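Local coordinates for protein diaminopimelate decarboxylase (Aquifex aeolicus, PDB 2P3E) that probably catalyses the pyridoxal 5'-phosphate-dependent decarboxylation of meso-diaminopimelate to L-lysine, the last step of lysine biosynthesis by the diaminopimelate pathway, at residues G312-A324 with A374-R388. Numbering follows the deposited sequence.
Sequences GMNDLIRPSIYNA and AGAYGFAMSSHYNMR
The amide of Asn314 meets Arg388 at the edge of its guanidinium, with the two planes 77° apart. ND2 lies 3.7 Å from Arg388 CB. The guanidinium plane of Arg318 is turned 46° from the Tyr377 ring, but its aliphatic part does the touching: CG lies 3.5 Å from Tyr377 O, and CD lies near Tyr377 CB. One face of the Tyr322 ring is filled by Ile321 CG1, while Tyr322 OH reaches Met381 CE. Asn386 ND2 lies over the centre of one face of the Tyr385 ring, 3.4 Å above its plane, and Tyr385 OH bonds to Glu349, inferred to bind substrate.

The contact joins a loop with the short helix 318-322 to the loop between strands 368-371 and 392-397, in the beta-rich domain beside the TIM-type barrel of this fold-type III decarboxylase. It carries Arg318 and Tyr322, predicted to bind substrate, and Tyr377, predicted to bind cofactor and substrate. Tyr377 touches Lys65, the inferred cofactor-attachment lysine, which carries no cofactor here, and packs on Tyr385 of the second subunit, consistent with an active site at the dimer interface.

Ile317 CG2 packs 3.7 Å from Met381 CB and also meets SD, the side chains crossing at about a right angle. Met381 bends at chi3 (86°), and its CE turns to Ile321 and Tyr322.

Water links the two segments as well: water 2 accepts from Asn314 ND2 and donates to Ser383 O and Arg388 O.

Two direct bonds grip one buried carbonyl, both in its plane: Asn314 O accepts from Ser383 N at 3.0 Å and from Ser382 OG at 2.6 Å.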
# COMPACT_ATOMS: atom_id res chain seq x y z
N GLY B 312 1.75 -9.97 -5.81
CA GLY B 312 1.47 -8.75 -6.58
C GLY B 312 1.87 -7.49 -5.85
O GLY B 312 2.67 -7.51 -4.89
N MET B 313 1.30 -6.37 -6.31
CA MET B 313 1.61 -5.07 -5.74
C MET B 313 1.23 -4.99 -4.25
O MET B 313 1.72 -4.12 -3.52
CB MET B 313 0.93 -3.96 -6.54
CG MET B 313 -0.60 -3.96 -6.43
SD MET B 313 -1.35 -2.71 -7.51
CE MET B 313 -0.79 -1.16 -6.76
N ASN B 314 0.33 -5.88 -3.84
CA ASN B 314 -0.05 -6.04 -2.44
C ASN B 314 1.09 -6.57 -1.58
O ASN B 314 1.11 -6.34 -0.37
CB ASN B 314 -1.24 -7.01 -2.31
CG ASN B 314 -0.93 -8.40 -2.87
OD1 ASN B 314 -0.58 -8.57 -4.05
ND2 ASN B 314 -1.08 -9.41 -2.03
N ASP B 315 2.02 -7.29 -2.22
CA ASP B 315 3.18 -7.90 -1.53
C ASP B 315 4.43 -7.05 -1.70
O ASP B 315 5.19 -6.86 -0.74
CB ASP B 315 3.45 -9.31 -2.08
CG ASP B 315 2.28 -10.26 -1.83
OD1 ASP B 315 1.98 -10.58 -0.65
OD2 ASP B 315 1.66 -10.70 -2.83
N LEU B 316 4.65 -6.56 -2.92
CA LEU B 316 5.81 -5.72 -3.24
C LEU B 316 5.34 -4.66 -4.19
O LEU B 316 5.00 -4.95 -5.35
CB LEU B 316 6.94 -6.56 -3.89
CG LEU B 316 8.21 -5.81 -4.36
CD1 LEU B 316 8.90 -5.04 -3.24
CD2 LEU B 316 9.21 -6.78 -5.02
N ILE B 317 5.28 -3.43 -3.69
CA ILE B 317 4.62 -2.35 -4.43
C ILE B 317 5.58 -1.56 -5.34
O ILE B 317 5.13 -0.79 -6.17
CB ILE B 317 3.89 -1.41 -3.44
CG1 ILE B 317 2.73 -0.67 -4.14
CG2 ILE B 317 4.90 -0.46 -2.74
CD1 ILE B 317 1.76 0.04 -3.12
N ARG B 318 6.89 -1.73 -5.16
CA ARG B 318 7.87 -0.83 -5.79
C ARG B 318 7.78 -0.81 -7.34
O ARG B 318 7.80 0.29 -7.92
CB ARG B 318 9.29 -1.13 -5.29
CG ARG B 318 9.45 -1.00 -3.75
CD ARG B 318 10.92 -1.08 -3.32
NE ARG B 318 11.65 0.13 -3.70
CZ ARG B 318 12.56 0.19 -4.68
NH1 ARG B 318 12.89 -0.89 -5.38
NH2 ARG B 318 13.17 1.34 -4.93
N PRO B 319 7.72 -1.99 -8.01
CA PRO B 319 7.57 -1.96 -9.48
C PRO B 319 6.33 -1.15 -9.93
O PRO B 319 6.47 -0.26 -10.77
CB PRO B 319 7.42 -3.43 -9.85
CG PRO B 319 8.21 -4.14 -8.77
CD PRO B 319 7.85 -3.38 -7.53
N SER B 320 5.18 -1.43 -9.32
CA SER B 320 3.92 -0.79 -9.69
C SER B 320 3.94 0.73 -9.54
O SER B 320 3.57 1.46 -10.46
CB SER B 320 2.77 -1.36 -8.84
OG SER B 320 1.53 -0.77 -9.23
N ILE B 321 4.39 1.22 -8.38
CA ILE B 321 4.28 2.65 -8.10
C ILE B 321 5.50 3.49 -8.46
O ILE B 321 5.36 4.72 -8.61
CB ILE B 321 3.79 2.94 -6.63
CG1 ILE B 321 4.86 2.57 -5.61
CG2 ILE B 321 2.44 2.23 -6.38
CD1 ILE B 321 4.57 3.04 -4.18
N TYR B 322 6.66 2.85 -8.62
CA TYR B 322 7.89 3.56 -8.98
C TYR B 322 8.48 3.16 -10.34
O TYR B 322 9.47 3.76 -10.77
CB TYR B 322 8.97 3.41 -7.88
CG TYR B 322 8.56 3.78 -6.47
CD1 TYR B 322 8.02 5.03 -6.16
CD2 TYR B 322 8.75 2.88 -5.42
CE1 TYR B 322 7.65 5.37 -4.85
CE2 TYR B 322 8.40 3.20 -4.12
CZ TYR B 322 7.85 4.45 -3.84
OH TYR B 322 7.51 4.76 -2.53
N ASN B 323 7.88 2.17 -10.99
CA ASN B 323 8.49 1.44 -12.13
C ASN B 323 9.87 0.93 -11.76
O ASN B 323 10.79 0.88 -12.59
CB ASN B 323 8.50 2.28 -13.43
CG ASN B 323 8.92 1.46 -14.68
OD1 ASN B 323 8.73 0.24 -14.77
ND2 ASN B 323 9.50 2.16 -15.65
N ALA B 324 10.01 0.53 -10.50
CA ALA B 324 11.27 0.08 -9.94
C ALA B 324 11.68 -1.24 -10.54
O ALA B 324 10.83 -2.11 -10.82
CB ALA B 324 11.17 -0.04 -8.40
N ALA B 374 14.34 -7.38 -2.08
CA ALA B 374 12.99 -7.14 -1.59
C ALA B 374 12.89 -6.98 -0.07
O ALA B 374 11.79 -6.94 0.48
CB ALA B 374 12.04 -8.22 -2.09
N GLY B 375 14.04 -6.83 0.59
CA GLY B 375 14.12 -6.82 2.06
C GLY B 375 13.80 -5.47 2.70
O GLY B 375 13.52 -5.39 3.91
N ALA B 376 13.84 -4.42 1.88
CA ALA B 376 13.62 -3.04 2.33
C ALA B 376 12.50 -2.43 1.52
O ALA B 376 12.48 -2.54 0.28
CB ALA B 376 14.90 -2.21 2.19
N TYR B 377 11.55 -1.79 2.22
CA TYR B 377 10.35 -1.20 1.55
C TYR B 377 9.60 -2.26 0.72
O TYR B 377 9.07 -1.97 -0.36
CB TYR B 377 10.78 0.02 0.71
CG TYR B 377 11.68 0.94 1.51
CD1 TYR B 377 11.15 1.73 2.54
CD2 TYR B 377 13.05 0.98 1.29
CE1 TYR B 377 11.97 2.57 3.31
CE2 TYR B 377 13.89 1.80 2.07
CZ TYR B 377 13.33 2.59 3.07
OH TYR B 377 14.15 3.40 3.82
N GLY B 378 9.59 -3.49 1.22
CA GLY B 378 8.89 -4.61 0.57
C GLY B 378 7.68 -4.97 1.41
O GLY B 378 6.60 -4.40 1.25
N PHE B 379 7.86 -5.87 2.36
CA PHE B 379 6.78 -6.16 3.29
C PHE B 379 6.26 -4.89 3.97
O PHE B 379 5.07 -4.79 4.27
CB PHE B 379 7.17 -7.19 4.37
CG PHE B 379 5.98 -7.73 5.11
CD1 PHE B 379 5.34 -8.89 4.67
CD2 PHE B 379 5.46 -7.06 6.21
CE1 PHE B 379 4.21 -9.40 5.34
CE2 PHE B 379 4.31 -7.54 6.88
CZ PHE B 379 3.69 -8.71 6.44
N ALA B 380 7.15 -3.93 4.23
CA ALA B 380 6.80 -2.70 4.93
C ALA B 380 5.63 -1.93 4.26
O ALA B 380 4.84 -1.27 4.95
CB ALA B 380 8.04 -1.79 5.08
N MET B 381 5.50 -2.06 2.94
CA MET B 381 4.44 -1.37 2.18
C MET B 381 3.33 -2.32 1.72
O MET B 381 2.44 -1.92 0.98
CB MET B 381 5.03 -0.61 0.99
CG MET B 381 6.15 0.37 1.38
SD MET B 381 6.76 1.38 -0.01
CE MET B 381 5.60 2.72 0.02
N SER B 382 3.38 -3.57 2.19
CA SER B 382 2.39 -4.59 1.86
C SER B 382 1.02 -4.31 2.50
O SER B 382 0.91 -3.91 3.69
CB SER B 382 2.92 -5.97 2.29
OG SER B 382 2.04 -7.01 1.93
N SER B 383 -0.04 -4.49 1.70
CA SER B 383 -1.40 -4.17 2.12
C SER B 383 -2.30 -5.41 2.02
O SER B 383 -1.81 -6.54 1.76
CB SER B 383 -1.97 -3.03 1.25
OG SER B 383 -2.26 -3.52 -0.06
N HIS B 384 -3.60 -5.19 2.23
CA HIS B 384 -4.62 -6.23 2.12
C HIS B 384 -5.55 -6.00 0.94
O HIS B 384 -6.65 -6.57 0.90
CB HIS B 384 -5.44 -6.33 3.41
CG HIS B 384 -4.63 -6.81 4.58
ND1 HIS B 384 -4.61 -6.16 5.79
CD2 HIS B 384 -3.79 -7.86 4.70
CE1 HIS B 384 -3.81 -6.81 6.62
NE2 HIS B 384 -3.29 -7.84 5.97
N TYR B 385 -5.10 -5.20 -0.02
CA TYR B 385 -5.90 -4.92 -1.19
C TYR B 385 -6.42 -6.21 -1.83
O TYR B 385 -5.67 -7.20 -1.93
CB TYR B 385 -5.08 -4.06 -2.17
CG TYR B 385 -5.87 -3.46 -3.30
CD1 TYR B 385 -7.19 -3.03 -3.12
CD2 TYR B 385 -5.29 -3.31 -4.57
CE1 TYR B 385 -7.93 -2.48 -4.17
CE2 TYR B 385 -6.01 -2.76 -5.62
CZ TYR B 385 -7.32 -2.35 -5.42
OH TYR B 385 -8.02 -1.81 -6.48
N ASN B 386 -7.71 -6.22 -2.20
CA ASN B 386 -8.38 -7.40 -2.74
C ASN B 386 -8.54 -8.51 -1.68
O ASN B 386 -8.70 -9.68 -2.02
CB ASN B 386 -7.65 -7.95 -3.99
CG ASN B 386 -7.75 -7.03 -5.23
OD1 ASN B 386 -7.30 -7.42 -6.29
ND2 ASN B 386 -8.34 -5.84 -5.10
N MET B 387 -8.51 -8.13 -0.40
CA MET B 387 -8.69 -9.10 0.70
C MET B 387 -7.63 -10.21 0.63
O MET B 387 -7.93 -11.38 0.88
CB MET B 387 -10.12 -9.67 0.70
CG MET B 387 -11.13 -8.83 1.46
SD MET B 387 -10.80 -8.76 3.25
CE MET B 387 -11.05 -10.49 3.69
N ARG B 388 -6.40 -9.83 0.30
CA ARG B 388 -5.32 -10.79 0.20
C ARG B 388 -4.47 -10.79 1.46
O ARG B 388 -3.87 -9.78 1.80
CB ARG B 388 -4.44 -10.49 -1.04
CG ARG B 388 -5.22 -10.55 -2.35
CD ARG B 388 -4.34 -10.71 -3.59
NE ARG B 388 -4.01 -12.12 -3.82
CZ ARG B 388 -4.77 -13.03 -4.46
NH1 ARG B 388 -5.94 -12.72 -5.03
NH2 ARG B 388 -4.32 -14.29 -4.54
O HOH W 1 0.99 -2.94 -1.14
O HOH W 2 -1.42 -8.87 0.59
O HOH W 3 3.10 -9.67 1.82
O HOH W 4 -0.84 -12.56 -3.01